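Local coordinates for protein endoglucanase (Clostridium thermocellum, PDB 2EO7) that probably hydrolyses internal beta-1,4-glucosidic linkages of cellulose and xyloglucan through its glycoside hydrolase family 44 catalytic module, at residues Q110-V115 and S182-P187. Numbering follows the deposited sequence. Where two conformers were deposited one is given.
With BGC (beta-D-glucopyranose), chain B.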
loop_
_atom_site.group_PDB
_atom_site.type_symbol
_atom_site.label_atom_id
_atom_site.label_comp_id
_atom_site.label_asym_id
_atom_site.label_seq_id
_atom_site.Cartn_x
_atom_site.Cartn_y
_atom_site.Cartn_z
ATOM N N GLN A 110 -0.849 17.577 4.808
ATOM C CA GLN A 110 0.301 17.965 5.609
ATOM C C GLN A 110 0.036 18.194 7.089
ATOM O O GLN A 110 -0.831 18.981 7.464
ATOM C CB GLN A 110 0.922 19.208 4.961
ATOM C CG GLN A 110 1.421 18.965 3.515
ATOM C CD GLN A 110 0.322 18.501 2.547
ATOM O OE1 GLN A 110 -0.720 19.147 2.407
ATOM N NE2 GLN A 110 0.564 17.379 1.873
ATOM N N ALA A 111 0.798 17.503 7.934
ATOM C CA ALA A 111 0.603 17.631 9.369
ATOM C C ALA A 111 1.868 17.857 10.196
ATOM O O ALA A 111 1.771 18.252 11.359
ATOM C CB ALA A 111 -0.150 16.402 9.891
ATOM N N ALA A 112 3.046 17.615 9.622
ATOM C CA ALA A 112 4.281 17.814 10.387
ATOM C C ALA A 112 4.318 19.236 10.934
ATOM O O ALA A 112 4.906 19.478 11.987
ATOM C CB ALA A 112 5.515 17.529 9.532
ATOM N N GLY A 113 3.703 20.182 10.227
ATOM C CA GLY A 113 3.634 21.522 10.777
ATOM C C GLY A 113 3.845 22.711 9.867
ATOM O O GLY A 113 3.244 23.766 10.088
ATOM N N TYR A 114 4.701 22.549 8.871
ATOM C CA TYR A 114 5.032 23.623 7.945
ATOM C C TYR A 114 5.222 23.069 6.553
ATOM O O TYR A 114 5.490 21.878 6.381
ATOM C CB TYR A 114 6.337 24.283 8.373
ATOM C CG TYR A 114 6.251 24.939 9.714
ATOM C CD1 TYR A 114 5.898 26.281 9.825
ATOM C CD2 TYR A 114 6.464 24.205 10.883
ATOM C CE1 TYR A 114 5.747 26.884 11.080
ATOM C CE2 TYR A 114 6.315 24.793 12.140
ATOM C CZ TYR A 114 5.952 26.133 12.224
ATOM O OH TYR A 114 5.766 26.715 13.456
ATOM N N VAL A 115 5.107 23.953 5.568
ATOM C CA VAL A 115 5.290 23.585 4.179
ATOM C C VAL A 115 6.117 24.669 3.487
ATOM O O VAL A 115 6.157 25.826 3.930
ATOM C CB VAL A 115 3.926 23.396 3.449
ATOM C CG1 VAL A 115 3.125 22.263 4.128
ATOM C CG2 VAL A 115 3.129 24.707 3.464
ATOM N N SER A 182 -4.406 11.049 3.535
ATOM C CA SER A 182 -3.503 10.496 4.536
ATOM C C SER A 182 -3.020 11.582 5.474
ATOM O O SER A 182 -2.772 12.716 5.049
ATOM C CB SER A 182 -2.283 9.862 3.854
ATOM O OG SER A 182 -1.357 9.381 4.823
ATOM N N ILE A 183 -2.896 11.240 6.754
ATOM C CA ILE A 183 -2.401 12.179 7.752
ATOM C C ILE A 183 -0.874 12.189 7.607
ATOM O O ILE A 183 -0.162 11.484 8.328
ATOM C CB ILE A 183 -2.756 11.728 9.196
ATOM C CG1 ILE A 183 -4.268 11.522 9.339
ATOM C CG2 ILE A 183 -2.259 12.770 10.209
ATOM C CD1 ILE A 183 -5.101 12.771 9.126
ATOM N N ASP A 184 -0.384 12.970 6.651
ATOM C CA ASP A 184 1.046 13.092 6.397
ATOM C C ASP A 184 1.732 11.749 6.061
ATOM O O ASP A 184 1.095 10.829 5.521
ATOM C CB ASP A 184 1.721 13.805 7.592
ATOM C CG ASP A 184 2.978 14.586 7.195
ATOM O OD1 ASP A 184 4.016 13.944 6.898
ATOM O OD2 ASP A 184 2.936 15.844 7.182
ATOM N N ASN A 185 3.020 11.649 6.376
ATOM C CA ASN A 185 3.828 10.474 6.020
ATOM C C ASN A 185 4.902 10.185 7.074
ATOM O O ASN A 185 5.656 11.080 7.439
ATOM C CB ASN A 185 4.548 10.766 4.689
ATOM C CG ASN A 185 5.392 9.592 4.186
ATOM O OD1 ASN A 185 4.852 8.586 3.756
ATOM N ND2 ASN A 185 6.721 9.731 4.233
ATOM N N GLU A 186 4.965 8.943 7.548
ATOM C CA GLU A 186 6.005 8.510 8.497
ATOM C C GLU A 186 6.350 9.530 9.575
ATOM O O GLU A 186 7.482 10.024 9.648
ATOM C CB GLU A 186 7.260 8.120 7.698
ATOM C CG GLU A 186 6.943 7.023 6.651
ATOM C CD GLU A 186 8.153 6.482 5.907
ATOM O OE1 GLU A 186 9.254 7.094 5.981
ATOM O OE2 GLU A 186 7.989 5.427 5.235
ATOM N N PRO A 187 5.384 9.826 10.460
ATOM C CA PRO A 187 5.587 10.796 11.539
ATOM C C PRO A 187 6.752 10.500 12.471
ATOM O O PRO A 187 7.430 11.432 12.919
ATOM C CB PRO A 187 4.242 10.809 12.267
ATOM C CG PRO A 187 3.678 9.412 12.009
ATOM C CD PRO A 187 4.046 9.203 10.544
HETATM C C2 BGC B . 8.731 6.683 2.051
HETATM C C3 BGC B . 9.530 7.207 0.851
HETATM C C4 BGC B . 10.940 6.608 0.816
HETATM C C5 BGC B . 10.588 5.133 0.906
HETATM C C6 BGC B . 11.832 4.314 0.544
HETATM C C1 BGC B . 9.604 5.888 3.027
HETATM O O1 BGC B . 10.641 6.486 3.814
HETATM O O2 BGC B . 7.811 7.584 2.674
HETATM O O3 BGC B . 9.483 8.623 0.659
HETATM O O4 BGC B . 11.573 6.877 -0.460
HETATM O O5 BGC B . 10.116 4.796 2.238
HETATM O O6 BGC B . 11.466 3.037 0.012
#
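D184 reaches across to the backbone of A111 and A112, and its OD2 accepts both hydrogen bonds that join residues 110-115 to residues 182-187. A111 N lies 2.8 Å from D184 OD2 in a nearly straight bond (171° at the hydrogen) that uses the anti lone pair. A112 N, 3.0 Å from the same OD2, comes instead from above the carboxylate, 53° out of its plane. Having CG anti to the backbone N (chi1 -151°) carries D184 OD2 to these two amides, and the D184 CB methylene lies 3.9 Å from the A111 CB methyl. OD1 is held separately, by N185 N of its own segment at 2.6 Å and by T49 and W190, so both carboxylate oxygens of this buried group have donors. Strands 104-109 and 180-183 are neighbours in the parallel sheet of the TIM barrel, and the contact ties together the loops that follow them. Packing is looser around I183, whose CG2, in the conformer given, is 4.2 Å from A111 CB, and it ends towards the partly exposed G113 and Y114, which do not touch residues 182-187. On the sugar side, N185 ND2 donates to glucose O2 at 2.9 Å, while glucose O1 donates to E186 OE1 at 2.6 Å; H283 bonds the other oxygen of E186.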